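Local atomic coordinates of beta-N-acetylhexosaminidase (Bacteroides fragilis, PDB entry 4PYS), a protein that probably hydrolyses terminal N-acetylhexosamine residues from glycans, as a family 20 glycoside hydrolase with a barrel-shaped catalytic domain. Residues A[164-169]-A[204-209]; A[208-213]-A[279-284]; A[272-277]-A[286-291]; A[343-348]-A[377-382]; A[414-419]-A[429-434]. One frame throughout, in Å; residues are numbered along the deposited sequence.

Contact 1 (A[164-169]-A[204-209]); sequences FHWHLT and EEVKEI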
# COMPACT_ATOMS: atom_id res chain seq x y z
N PHE A 164 -1.44 -3.08 1.05
CA PHE A 164 -0.00 -2.90 0.96
C PHE A 164 0.36 -3.27 -0.47
O PHE A 164 0.17 -4.42 -0.89
CB PHE A 164 0.72 -3.82 1.95
CG PHE A 164 2.23 -3.79 1.83
CD1 PHE A 164 2.97 -2.73 2.34
CD2 PHE A 164 2.91 -4.84 1.22
CE1 PHE A 164 4.37 -2.70 2.23
CE2 PHE A 164 4.31 -4.83 1.09
CZ PHE A 164 5.03 -3.76 1.60
N HIS A 165 0.85 -2.29 -1.22
CA HIS A 165 1.17 -2.47 -2.63
C HIS A 165 2.65 -2.85 -2.70
O HIS A 165 3.51 -2.07 -2.29
CB HIS A 165 0.86 -1.14 -3.33
CG HIS A 165 1.28 -1.04 -4.76
ND1 HIS A 165 1.09 0.11 -5.49
CD2 HIS A 165 1.89 -1.92 -5.59
CE1 HIS A 165 1.57 -0.06 -6.71
NE2 HIS A 165 2.05 -1.29 -6.80
N TRP A 166 2.94 -4.06 -3.16
CA TRP A 166 4.29 -4.61 -3.08
C TRP A 166 4.91 -4.61 -4.48
O TRP A 166 4.55 -5.43 -5.32
CB TRP A 166 4.24 -6.04 -2.53
CG TRP A 166 5.52 -6.53 -1.92
CD1 TRP A 166 6.69 -5.83 -1.77
CD2 TRP A 166 5.76 -7.84 -1.38
NE1 TRP A 166 7.65 -6.64 -1.17
CE2 TRP A 166 7.10 -7.87 -0.92
CE3 TRP A 166 4.98 -8.99 -1.25
CZ2 TRP A 166 7.67 -9.02 -0.34
CZ3 TRP A 166 5.54 -10.13 -0.67
CH2 TRP A 166 6.88 -10.13 -0.23
N HIS A 167 5.80 -3.66 -4.73
CA HIS A 167 6.41 -3.48 -6.05
C HIS A 167 7.58 -4.45 -6.09
O HIS A 167 8.65 -4.16 -5.56
CB HIS A 167 6.87 -2.01 -6.19
CG HIS A 167 7.40 -1.66 -7.55
ND1 HIS A 167 6.59 -1.25 -8.59
CD2 HIS A 167 8.67 -1.63 -8.04
CE1 HIS A 167 7.32 -1.01 -9.66
NE2 HIS A 167 8.59 -1.23 -9.35
N LEU A 168 7.36 -5.60 -6.73
CA LEU A 168 8.25 -6.76 -6.61
C LEU A 168 9.21 -6.95 -7.77
O LEU A 168 10.13 -7.76 -7.67
CB LEU A 168 7.40 -8.04 -6.50
CG LEU A 168 6.76 -8.26 -5.14
CD1 LEU A 168 5.52 -9.14 -5.28
CD2 LEU A 168 7.77 -8.91 -4.22
N THR A 169 9.00 -6.25 -8.88
CA THR A 169 9.83 -6.48 -10.05
C THR A 169 10.27 -5.16 -10.64
O THR A 169 9.50 -4.21 -10.70
CB THR A 169 9.10 -7.28 -11.15
OG1 THR A 169 8.09 -6.44 -11.74
CG2 THR A 169 8.46 -8.54 -10.57
N GLU A 204 7.19 -19.58 -0.03
CA GLU A 204 6.96 -19.82 1.39
C GLU A 204 6.94 -18.52 2.19
O GLU A 204 6.06 -18.30 3.03
CB GLU A 204 8.03 -20.75 1.96
CG GLU A 204 7.60 -22.20 2.04
CD GLU A 204 6.31 -22.37 2.80
OE1 GLU A 204 6.25 -21.96 3.98
OE2 GLU A 204 5.34 -22.90 2.22
N GLU A 205 7.92 -17.66 1.94
CA GLU A 205 7.95 -16.33 2.57
C GLU A 205 6.73 -15.48 2.22
O GLU A 205 6.19 -14.76 3.06
CB GLU A 205 9.25 -15.60 2.20
CG GLU A 205 10.50 -16.19 2.86
CD GLU A 205 11.80 -15.66 2.27
OE1 GLU A 205 11.86 -15.43 1.04
OE2 GLU A 205 12.77 -15.48 3.04
N VAL A 206 6.29 -15.55 0.96
CA VAL A 206 5.10 -14.83 0.55
C VAL A 206 3.88 -15.33 1.31
O VAL A 206 3.07 -14.53 1.76
CB VAL A 206 4.86 -14.96 -0.97
CG1 VAL A 206 3.46 -14.45 -1.34
CG2 VAL A 206 5.92 -14.18 -1.73
N LYS A 207 3.78 -16.64 1.49
CA LYS A 207 2.69 -17.22 2.26
C LYS A 207 2.68 -16.68 3.69
O LYS A 207 1.63 -16.34 4.23
CB LYS A 207 2.76 -18.74 2.28
CG LYS A 207 1.53 -19.39 2.88
CD LYS A 207 1.67 -20.90 2.93
CE LYS A 207 0.44 -21.54 3.53
NZ LYS A 207 0.79 -22.67 4.44
N GLU A 208 3.87 -16.59 4.29
CA GLU A 208 4.02 -16.03 5.64
C GLU A 208 3.55 -14.57 5.67
O GLU A 208 2.80 -14.16 6.56
CB GLU A 208 5.48 -16.13 6.09
CG GLU A 208 5.76 -15.54 7.48
CD GLU A 208 7.24 -15.57 7.86
OE1 GLU A 208 8.07 -16.02 7.04
OE2 GLU A 208 7.57 -15.13 8.98
N ILE A 209 4.00 -13.80 4.69
CA ILE A 209 3.64 -12.38 4.60
C ILE A 209 2.14 -12.17 4.38
O ILE A 209 1.53 -11.29 5.00
CB ILE A 209 4.48 -11.70 3.51
CG1 ILE A 209 5.90 -11.46 4.05
CG2 ILE A 209 3.86 -10.40 3.05
CD1 ILE A 209 6.95 -11.30 2.99
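Apolar contact joins Trp166, on the strand, to Val206 and Ile209, one turn apart on the helix. The six-membered half of the indole does all the touching. Its CH2 lies 3.4 Å from Ile209 CD1, a close approach, while Trp166 CZ3 is 4.1 Å from the other branch of that residue, Ile209 CG2. The two side chains cross at about a right angle. Val206 adds CG2, 4.2 Å from Trp166 CZ3; Ile209 CD1 and Val206 CG2 both meet the ring obliquely. With CG swung anti to the backbone N (chi1 -158°), the indole spans much of the gap between the two segments, whose nearest CA atoms, Trp166 CA and Val206 CA, are 10.9 Å apart. Two residues further along the chain, where the strand is interrupted, Leu168 CD2 sits 3.5 Å above the ring plane and over its centre, which limits tilting of the indole on that face. No hydrogen bond crosses; the one polar atom of the indole, Trp166 NE1, is satisfied by Ser139 OG. The contact packs helix 203-214 against strand 163-170 within a beta-alpha-beta crossover that continues into the parallel strand 219-223, and helix 146-158 closes it laterally, with Ile149 against Trp166 and Ile153 against Ile209.

Contact 2 (A[208-213]-A[279-284]); sequences EIIGYA and RMFPSA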
# COMPACT_ATOMS: atom_id res chain seq x y z
N GLU A 208 3.87 -16.59 4.29
CA GLU A 208 4.02 -16.03 5.64
C GLU A 208 3.55 -14.57 5.67
O GLU A 208 2.80 -14.16 6.56
CB GLU A 208 5.48 -16.13 6.09
CG GLU A 208 5.76 -15.54 7.48
CD GLU A 208 7.24 -15.57 7.86
OE1 GLU A 208 8.07 -16.02 7.04
OE2 GLU A 208 7.57 -15.13 8.98
N ILE A 209 4.00 -13.80 4.69
CA ILE A 209 3.64 -12.38 4.60
C ILE A 209 2.14 -12.17 4.38
O ILE A 209 1.53 -11.29 5.00
CB ILE A 209 4.48 -11.70 3.51
CG1 ILE A 209 5.90 -11.46 4.05
CG2 ILE A 209 3.86 -10.40 3.05
CD1 ILE A 209 6.95 -11.30 2.99
N ILE A 210 1.54 -12.99 3.52
CA ILE A 210 0.10 -12.89 3.29
C ILE A 210 -0.69 -13.18 4.57
O ILE A 210 -1.68 -12.51 4.85
CB ILE A 210 -0.36 -13.88 2.19
CG1 ILE A 210 0.23 -13.46 0.85
CG2 ILE A 210 -1.89 -13.92 2.10
CD1 ILE A 210 -0.30 -12.14 0.37
N GLY A 211 -0.25 -14.18 5.33
CA GLY A 211 -0.92 -14.53 6.57
C GLY A 211 -0.77 -13.42 7.60
O GLY A 211 -1.73 -13.06 8.29
N TYR A 212 0.44 -12.88 7.70
CA TYR A 212 0.72 -11.77 8.63
C TYR A 212 -0.16 -10.57 8.31
O TYR A 212 -0.74 -9.93 9.21
CB TYR A 212 2.20 -11.40 8.52
CG TYR A 212 2.65 -10.29 9.45
CD1 TYR A 212 3.05 -10.57 10.75
CD2 TYR A 212 2.70 -8.96 9.02
CE1 TYR A 212 3.47 -9.56 11.61
CE2 TYR A 212 3.13 -7.94 9.88
CZ TYR A 212 3.51 -8.26 11.16
OH TYR A 212 3.94 -7.26 12.02
N ALA A 213 -0.26 -10.26 7.03
CA ALA A 213 -1.06 -9.12 6.60
C ALA A 213 -2.54 -9.35 6.90
O ALA A 213 -3.22 -8.45 7.39
CB ALA A 213 -0.85 -8.87 5.12
N ARG A 279 -2.26 -17.51 -7.63
CA ARG A 279 -2.33 -18.58 -6.64
C ARG A 279 -1.81 -18.10 -5.29
O ARG A 279 -2.34 -18.48 -4.24
CB ARG A 279 -1.52 -19.79 -7.08
CG ARG A 279 -2.07 -20.50 -8.28
CD ARG A 279 -1.25 -21.75 -8.57
NE ARG A 279 -0.83 -21.80 -9.96
CZ ARG A 279 0.29 -22.38 -10.38
NH1 ARG A 279 0.58 -22.39 -11.68
NH2 ARG A 279 1.11 -22.96 -9.51
N MSE A 280 -0.76 -17.28 -5.33
CA MSE A 280 -0.07 -16.84 -4.12
C MSE A 280 -0.76 -15.66 -3.47
O MSE A 280 -0.81 -15.57 -2.24
CB MSE A 280 1.37 -16.43 -4.44
CG MSE A 280 2.30 -17.57 -4.78
SE MSE A 280 4.09 -16.83 -4.79
CE MSE A 280 4.05 -15.99 -6.56
N PHE A 281 -1.27 -14.74 -4.28
CA PHE A 281 -1.85 -13.50 -3.78
C PHE A 281 -3.36 -13.51 -4.01
O PHE A 281 -3.81 -13.32 -5.14
CB PHE A 281 -1.23 -12.29 -4.50
CG PHE A 281 0.24 -12.08 -4.22
CD1 PHE A 281 1.21 -12.71 -4.99
CD2 PHE A 281 0.64 -11.24 -3.20
CE1 PHE A 281 2.56 -12.52 -4.73
CE2 PHE A 281 1.99 -11.03 -2.93
CZ PHE A 281 2.96 -11.68 -3.70
N PRO A 282 -4.14 -13.71 -2.95
CA PRO A 282 -5.60 -13.76 -3.12
C PRO A 282 -6.24 -12.41 -3.42
O PRO A 282 -7.45 -12.36 -3.70
CB PRO A 282 -6.09 -14.30 -1.76
CG PRO A 282 -5.02 -13.88 -0.78
CD PRO A 282 -3.73 -14.01 -1.56
N SER A 283 -5.45 -11.33 -3.37
CA SER A 283 -5.92 -9.97 -3.67
C SER A 283 -6.80 -9.89 -4.92
O SER A 283 -6.44 -10.39 -5.97
CB SER A 283 -4.72 -9.04 -3.85
OG SER A 283 -5.13 -7.75 -4.27
N ALA A 284 -7.95 -9.23 -4.78
CA ALA A 284 -8.83 -8.99 -5.92
C ALA A 284 -8.17 -8.11 -6.98
O ALA A 284 -8.58 -8.11 -8.15
CB ALA A 284 -10.12 -8.35 -5.43
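Ile210 points from its helix into the bend of chain formed by Met280, Phe281 and Pro282, and each of its branches has its own partner. From CB, the short branch CG2 stands anti to the backbone N and points at the pyrrolidine ring of Pro282, 4.1 Å from Pro282 CD. The longer branch starts at CG1, which lies 3.9 Å from the carbonyl oxygen of selenomethionine 280, Met280 O. At chi2 -66° this branch folds back, and Ile210 CD1 ends 3.8 Å from Phe281 CD2 and 4.2 Å from Phe281 CE2, coming obliquely to the ring while the two side chains cross at about a right angle. The contact has no hydrogen bond across it. Phe281 is where the chain leaves the helical conformation, so helix 203-214 packs against the very end of helix 264-280. Beneath them lie the strands: Val220 of strand 219-223 touches Ile210, Pro222 of that strand touches Phe281, and Trp166 and Leu168 of strand 163-170 also pack on the phenyl ring.

Contact 3 (A[272-277]-A[286-291]); sequences NVLDEV and IHLGGD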
# COMPACT_ATOMS: atom_id res chain seq x y z
N ASN A 272 1.63 -17.41 -17.66
CA ASN A 272 2.09 -18.44 -16.72
C ASN A 272 2.56 -17.81 -15.41
O ASN A 272 2.29 -18.35 -14.33
CB ASN A 272 3.19 -19.30 -17.35
CG ASN A 272 2.67 -20.18 -18.48
OD1 ASN A 272 1.48 -20.45 -18.57
ND2 ASN A 272 3.57 -20.61 -19.36
N VAL A 273 3.25 -16.68 -15.50
CA VAL A 273 3.69 -15.96 -14.30
C VAL A 273 2.48 -15.49 -13.50
O VAL A 273 2.42 -15.65 -12.28
CB VAL A 273 4.59 -14.76 -14.64
CG1 VAL A 273 4.82 -13.89 -13.40
CG2 VAL A 273 5.92 -15.23 -15.20
N LEU A 274 1.50 -14.91 -14.18
CA LEU A 274 0.31 -14.41 -13.49
C LEU A 274 -0.51 -15.55 -12.88
O LEU A 274 -1.19 -15.35 -11.86
CB LEU A 274 -0.55 -13.56 -14.42
CG LEU A 274 0.04 -12.20 -14.81
CD1 LEU A 274 -0.96 -11.42 -15.59
CD2 LEU A 274 0.42 -11.41 -13.58
N ASP A 275 -0.46 -16.73 -13.49
CA ASP A 275 -1.10 -17.91 -12.92
C ASP A 275 -0.57 -18.14 -11.50
O ASP A 275 -1.34 -18.32 -10.56
CB ASP A 275 -0.86 -19.15 -13.78
CG ASP A 275 -1.79 -19.22 -14.99
OD1 ASP A 275 -2.69 -18.36 -15.10
OD2 ASP A 275 -1.64 -20.15 -15.81
N GLU A 276 0.75 -18.10 -11.34
CA GLU A 276 1.35 -18.32 -10.03
C GLU A 276 1.11 -17.16 -9.08
O GLU A 276 0.81 -17.36 -7.90
CB GLU A 276 2.84 -18.65 -10.14
CG GLU A 276 3.07 -20.09 -10.63
CD GLU A 276 4.50 -20.57 -10.47
OE1 GLU A 276 5.15 -20.24 -9.46
OE2 GLU A 276 4.96 -21.30 -11.37
N VAL A 277 1.23 -15.94 -9.60
CA VAL A 277 0.93 -14.75 -8.81
C VAL A 277 -0.49 -14.80 -8.25
O VAL A 277 -0.72 -14.46 -7.09
CB VAL A 277 1.17 -13.47 -9.62
CG1 VAL A 277 0.68 -12.25 -8.85
CG2 VAL A 277 2.64 -13.31 -9.92
N ILE A 286 -4.58 -6.92 -8.95
CA ILE A 286 -3.19 -7.20 -9.31
C ILE A 286 -2.68 -6.03 -10.13
O ILE A 286 -3.35 -5.61 -11.08
CB ILE A 286 -3.09 -8.47 -10.17
CG1 ILE A 286 -3.77 -9.66 -9.48
CG2 ILE A 286 -1.62 -8.79 -10.49
CD1 ILE A 286 -3.04 -10.19 -8.25
N HIS A 287 -1.51 -5.51 -9.78
CA HIS A 287 -0.97 -4.33 -10.46
C HIS A 287 -0.04 -4.82 -11.57
O HIS A 287 0.85 -5.63 -11.31
CB HIS A 287 -0.18 -3.48 -9.47
CG HIS A 287 -0.03 -2.04 -9.87
ND1 HIS A 287 0.54 -1.65 -11.06
CD2 HIS A 287 -0.35 -0.90 -9.21
CE1 HIS A 287 0.55 -0.33 -11.13
NE2 HIS A 287 0.02 0.15 -10.02
N LEU A 288 -0.24 -4.34 -12.79
CA LEU A 288 0.58 -4.79 -13.92
C LEU A 288 1.52 -3.69 -14.42
O LEU A 288 2.09 -3.81 -15.50
CB LEU A 288 -0.29 -5.30 -15.07
CG LEU A 288 -1.15 -6.53 -14.74
CD1 LEU A 288 -1.98 -6.94 -15.95
CD2 LEU A 288 -0.27 -7.69 -14.26
N GLY A 289 1.69 -2.64 -13.63
CA GLY A 289 2.53 -1.52 -14.05
C GLY A 289 2.01 -0.84 -15.30
O GLY A 289 0.97 -0.19 -15.29
N GLY A 290 2.74 -0.98 -16.40
CA GLY A 290 2.27 -0.45 -17.67
C GLY A 290 2.76 0.94 -18.00
O GLY A 290 2.44 1.47 -19.06
N ASP A 291 3.55 1.53 -17.10
CA ASP A 291 4.16 2.83 -17.36
C ASP A 291 5.02 2.79 -18.63
O ASP A 291 5.34 1.72 -19.15
CB ASP A 291 5.01 3.25 -16.17
CG ASP A 291 6.11 2.25 -15.88
OD1 ASP A 291 5.80 1.16 -15.35
OD2 ASP A 291 7.28 2.56 -16.20
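Residues 272-277 of helix 264-280 and residues 286-291 come closest, CA to CA, at Val277 and Ile286, 8.6 Å apart, too far for backbone bonding, and side chains fill the interval. Leu274 and Leu288 cross obliquely with their branched ends together: Leu288 CD2 lies 3.8 Å from Leu274 CD2 and 4.0 Å from Leu274 CD1, one methyl resting against both of its partner's. Leu288 gets there with CG anti to its carbonyl carbon (chi1 -63°) and an extended second torsion. A turn further along the helix, Val277 CG1 meets Ile286 CD1 at 4.3 Å, a looser touch. This is the helix-on-strand packing of a TIM barrel, in which helix 264-280 connects strand 219-223 to its neighbour 285-287. From His287 the chain reads His-Leu-Gly-Gly-Asp, matching the family 20 signature that in characterised relatives runs into the catalytic Asp-Glu pair. His287 faces away from the helix, into the barrel. Gly289 N donates to His287 ND1 at 3.0 Å (N-H...N angle 153°), within 1° of the ring plane, and His287 NE2 is bonded to Gln359 OE1, so both imidazole nitrogens are engaged and ring rotation is restrained. Met327 and Leu331 of helix 316-333 also cover Leu288, Met327 touching Leu274 as well, while Pro222 packs on both Val277 and Ile286.

Contact 4 (A[343-348]-A[377-382]); sequences DVIYKD and HNYPVI. With FMT (formic acid), chain I.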
# COMPACT_ATOMS: atom_id res chain seq x y z
N ASP A 343 0.09 6.44 -17.15
CA ASP A 343 0.77 6.68 -18.44
C ASP A 343 0.04 6.02 -19.59
O ASP A 343 -0.05 6.57 -20.70
CB ASP A 343 2.15 6.04 -18.47
CG ASP A 343 3.02 6.46 -17.33
OD1 ASP A 343 2.75 6.00 -16.20
OD2 ASP A 343 3.99 7.20 -17.57
N VAL A 344 -0.43 4.81 -19.31
CA VAL A 344 -1.05 3.92 -20.29
C VAL A 344 -2.12 4.62 -21.12
O VAL A 344 -2.28 4.34 -22.31
CB VAL A 344 -1.66 2.70 -19.56
CG1 VAL A 344 -2.34 1.77 -20.52
CG2 VAL A 344 -0.58 1.95 -18.83
N ILE A 345 -2.83 5.54 -20.47
CA ILE A 345 -4.01 6.16 -21.06
C ILE A 345 -3.86 7.67 -21.30
O ILE A 345 -4.86 8.39 -21.38
CB ILE A 345 -5.25 5.88 -20.21
CG1 ILE A 345 -5.17 6.61 -18.87
CG2 ILE A 345 -5.38 4.38 -19.96
CD1 ILE A 345 -6.46 6.58 -18.09
N TYR A 346 -2.62 8.13 -21.43
CA TYR A 346 -2.38 9.53 -21.81
C TYR A 346 -2.97 9.76 -23.19
O TYR A 346 -3.56 10.80 -23.46
CB TYR A 346 -0.89 9.85 -21.83
CG TYR A 346 -0.27 10.07 -20.47
CD1 TYR A 346 -1.05 10.21 -19.33
CD2 TYR A 346 1.11 10.14 -20.34
CE1 TYR A 346 -0.46 10.41 -18.09
CE2 TYR A 346 1.70 10.35 -19.11
CZ TYR A 346 0.91 10.48 -17.99
OH TYR A 346 1.52 10.68 -16.77
N LYS A 347 -2.80 8.76 -24.06
CA LYS A 347 -3.33 8.83 -25.42
C LYS A 347 -4.39 7.75 -25.62
O LYS A 347 -4.23 6.61 -25.17
CB LYS A 347 -2.21 8.64 -26.44
CG LYS A 347 -1.20 9.78 -26.48
N ASP A 348 -5.48 8.11 -26.29
CA ASP A 348 -6.53 7.16 -26.60
C ASP A 348 -6.02 6.10 -27.57
O ASP A 348 -4.99 6.29 -28.23
CB ASP A 348 -7.74 7.87 -27.20
CG ASP A 348 -8.25 9.00 -26.32
OD1 ASP A 348 -8.14 8.88 -25.08
OD2 ASP A 348 -8.74 10.01 -26.87
N HIS A 377 -13.20 7.26 -19.94
CA HIS A 377 -13.27 5.85 -20.34
C HIS A 377 -13.93 4.98 -19.28
O HIS A 377 -13.97 3.76 -19.41
CB HIS A 377 -11.86 5.32 -20.64
CG HIS A 377 -11.28 5.81 -21.93
ND1 HIS A 377 -11.68 5.32 -23.16
CD2 HIS A 377 -10.33 6.74 -22.18
CE1 HIS A 377 -11.00 5.94 -24.11
NE2 HIS A 377 -10.18 6.80 -23.55
N ASN A 378 -14.42 5.62 -18.22
CA ASN A 378 -15.10 4.92 -17.12
C ASN A 378 -14.20 3.95 -16.34
O ASN A 378 -14.67 2.91 -15.86
CB ASN A 378 -16.33 4.17 -17.66
CG ASN A 378 -17.41 3.99 -16.62
OD1 ASN A 378 -17.83 4.94 -15.96
ND2 ASN A 378 -17.88 2.75 -16.47
N TYR A 379 -12.91 4.28 -16.21
CA TYR A 379 -11.98 3.47 -15.42
C TYR A 379 -11.94 4.02 -14.00
O TYR A 379 -11.76 5.22 -13.81
CB TYR A 379 -10.55 3.54 -15.97
CG TYR A 379 -10.35 3.11 -17.42
CD1 TYR A 379 -11.09 2.07 -17.97
CD2 TYR A 379 -9.39 3.74 -18.21
CE1 TYR A 379 -10.89 1.68 -19.30
CE2 TYR A 379 -9.19 3.36 -19.53
CZ TYR A 379 -9.94 2.33 -20.07
OH TYR A 379 -9.74 1.95 -21.38
N PRO A 380 -12.06 3.13 -12.99
CA PRO A 380 -11.83 3.56 -11.60
C PRO A 380 -10.39 4.05 -11.41
O PRO A 380 -9.50 3.59 -12.13
CB PRO A 380 -12.04 2.28 -10.79
CG PRO A 380 -12.86 1.39 -11.67
CD PRO A 380 -12.46 1.72 -13.08
N VAL A 381 -10.18 4.93 -10.44
CA VAL A 381 -8.90 5.61 -10.26
C VAL A 381 -8.42 5.55 -8.82
O VAL A 381 -9.21 5.76 -7.89
CB VAL A 381 -9.03 7.12 -10.60
CG1 VAL A 381 -7.75 7.89 -10.24
CG2 VAL A 381 -9.35 7.31 -12.04
N ILE A 382 -7.13 5.28 -8.65
CA ILE A 382 -6.46 5.46 -7.36
C ILE A 382 -5.60 6.72 -7.45
O ILE A 382 -4.82 6.87 -8.40
CB ILE A 382 -5.54 4.26 -7.05
CG1 ILE A 382 -6.39 2.99 -6.87
CG2 ILE A 382 -4.68 4.54 -5.80
CD1 ILE A 382 -5.60 1.70 -7.13
C FMT I . -0.57 9.72 -14.50
O1 FMT I . 0.50 10.25 -14.76
O2 FMT I . -0.68 8.58 -14.08
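His377 bonds to the carboxylate of Asp348 in an uneven way, well placed at the ring but poorly at the acid. His377 NE2 donates to Asp348 OD1 in a nearly straight bond (176°) that stays in the imidazole plane, but it meets the oxygen from above, 58° out of the carboxylate plane. At 3.3 Å from NE2 to OD1 it is a long bond, and the same oxygen forms a salt bridge with Arg376, its stronger partner. The remaining contact is apolar: Ile345 and Tyr379 slide past each other in opposite directions, with Ile345 CG2 4.0 Å from Tyr379 CE2 and Ile345 CD1 4.1 Å from Tyr379 CD2. One face of that tyrosine ring carries His377 CB, 3.5 Å above the plane and toward the rim. A Schellman motif at Asn378 ends helix 369-376, whose Ala374 packs on Ile345 and Tyr379. The contact thus ties the loop after strand 337-341 to the turn leading into strand 381-383, with Ile358 of strand 356-360 touching both Ile345 and Tyr379.

Contact 5 (A[414-419]-A[429-434]); sequences LRNPSY and LGMSSA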
# COMPACT_ATOMS: atom_id res chain seq x y z
N LEU A 414 -1.63 20.56 3.05
CA LEU A 414 -2.39 21.71 2.57
C LEU A 414 -2.63 21.71 1.06
O LEU A 414 -3.55 22.38 0.60
CB LEU A 414 -1.68 23.02 2.93
CG LEU A 414 -1.47 23.33 4.40
CD1 LEU A 414 -0.64 24.61 4.53
CD2 LEU A 414 -2.81 23.48 5.10
N ARG A 415 -1.81 21.00 0.29
CA ARG A 415 -1.81 21.20 -1.16
C ARG A 415 -1.72 19.91 -1.98
O ARG A 415 -1.24 19.92 -3.11
CB ARG A 415 -0.69 22.18 -1.56
CG ARG A 415 -0.98 23.65 -1.20
CD ARG A 415 0.21 24.60 -1.47
NE ARG A 415 1.37 24.29 -0.64
CZ ARG A 415 1.55 24.76 0.59
NH1 ARG A 415 0.66 25.56 1.16
NH2 ARG A 415 2.64 24.42 1.27
N ASN A 416 -2.22 18.81 -1.43
CA ASN A 416 -2.09 17.49 -2.08
C ASN A 416 -3.16 17.29 -3.14
O ASN A 416 -4.34 17.21 -2.82
CB ASN A 416 -2.23 16.40 -1.02
CG ASN A 416 -1.89 15.02 -1.54
OD1 ASN A 416 -1.42 14.85 -2.66
ND2 ASN A 416 -2.13 14.01 -0.71
N PRO A 417 -2.76 17.19 -4.42
CA PRO A 417 -3.73 16.96 -5.49
C PRO A 417 -4.52 15.67 -5.31
O PRO A 417 -5.63 15.56 -5.84
CB PRO A 417 -2.84 16.85 -6.74
CG PRO A 417 -1.61 17.63 -6.41
CD PRO A 417 -1.39 17.35 -4.94
N SER A 418 -3.95 14.71 -4.59
CA SER A 418 -4.60 13.42 -4.39
C SER A 418 -5.66 13.44 -3.29
O SER A 418 -6.44 12.50 -3.16
CB SER A 418 -3.57 12.32 -4.12
OG SER A 418 -2.90 11.98 -5.32
N TYR A 419 -5.71 14.52 -2.51
CA TYR A 419 -6.73 14.66 -1.48
C TYR A 419 -7.91 15.45 -2.03
O TYR A 419 -7.80 16.66 -2.30
CB TYR A 419 -6.14 15.35 -0.23
CG TYR A 419 -7.16 15.53 0.87
CD1 TYR A 419 -8.01 14.50 1.24
CD2 TYR A 419 -7.28 16.75 1.53
CE1 TYR A 419 -8.97 14.67 2.26
CE2 TYR A 419 -8.23 16.93 2.54
CZ TYR A 419 -9.06 15.88 2.90
OH TYR A 419 -10.00 16.06 3.91
N LEU A 429 -11.49 5.77 -6.21
CA LEU A 429 -11.49 4.74 -5.18
C LEU A 429 -10.86 5.20 -3.89
O LEU A 429 -11.30 4.80 -2.80
CB LEU A 429 -10.74 3.51 -5.68
CG LEU A 429 -11.35 2.81 -6.89
CD1 LEU A 429 -10.52 1.57 -7.21
CD2 LEU A 429 -12.81 2.45 -6.64
N GLY A 430 -9.81 6.01 -3.99
CA GLY A 430 -9.11 6.46 -2.81
C GLY A 430 -7.73 6.97 -3.16
O GLY A 430 -7.52 7.49 -4.26
N MSE A 431 -6.80 6.77 -2.24
CA MSE A 431 -5.48 7.36 -2.32
C MSE A 431 -4.39 6.34 -2.06
O MSE A 431 -4.61 5.36 -1.33
CB MSE A 431 -5.35 8.46 -1.25
CG MSE A 431 -6.37 9.56 -1.38
SE MSE A 431 -6.14 10.81 0.11
CE MSE A 431 -4.28 11.26 -0.17
N SER A 432 -3.21 6.59 -2.62
CA SER A 432 -2.05 5.77 -2.30
C SER A 432 -0.91 6.65 -1.79
O SER A 432 -0.93 7.87 -1.97
CB SER A 432 -1.57 4.96 -3.51
OG SER A 432 -1.25 5.80 -4.59
N SER A 433 0.06 6.00 -1.15
CA SER A 433 1.28 6.65 -0.72
C SER A 433 2.38 5.70 -1.17
O SER A 433 2.14 4.49 -1.30
CB SER A 433 1.30 6.79 0.79
OG SER A 433 1.03 5.55 1.43
N ALA A 434 3.58 6.22 -1.43
CA ALA A 434 4.62 5.36 -1.97
C ALA A 434 6.00 5.68 -1.44
O ALA A 434 6.33 6.84 -1.16
CB ALA A 434 4.63 5.42 -3.49
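The amide of Asn416 and the ring of Tyr419 both touch the selenomethionine Met431. On one face of the amide stands Ser418 N, 3.2 Å from Asn416 OD1 and well above the carbonyl plane (75° out of it), closing an Asx turn. From the same side, tilted off the plane, Met431 CE approaches Asn416 ND2 at 3.5 Å. The tyrosine ring receives the selenium obliquely, Met431 SE lying 4.3 Å from Tyr419 CD1. The Met431 chain runs extended to its selenium and then bends (chi3 57°), which turns the methyl toward the asparagine. On its way it crosses Ser418 O, which is 3.4 Å from Met431 CG. A type I turn, closed by Tyr419 N to Asn416 O at 3.0 Å, sets up this surface. Its polar ends have further partners: Gln460 accepts from Asn416 ND2, Tyr388 N donates to Asn416 OD1, and Ser418 OG bonds to Thr385. The turn following helix 409-415 is thereby laid on strand 428-435, which runs parallel between strands 132-138 and 381-383, while helix 453-462 packs alongside with Gln460 against Met431 and Tyr419.

In the fold
All five contacts belong to the barrel-like catalytic domain. Contacts 1, 3 and 5 are buried and join its outer helices or turns to strands, contacts 1 and 3 by purely apolar meetings and contact 5 with a polar turn around selenomethionine. Contact 2, partly buried, joins two helical regions; it shares helix 203-214 with contact 1 and helix 264-280 with contact 3, and Phe281 CZ packs 3.7 Å from Val206 CG1. Contact 4 reaches the surface and is the one with a hydrogen bond across it. Inside the barrel His165 and His287 bring contacts 1 and 3 together, and neighbouring strands 381-383 and 428-435 join contacts 4 and 5.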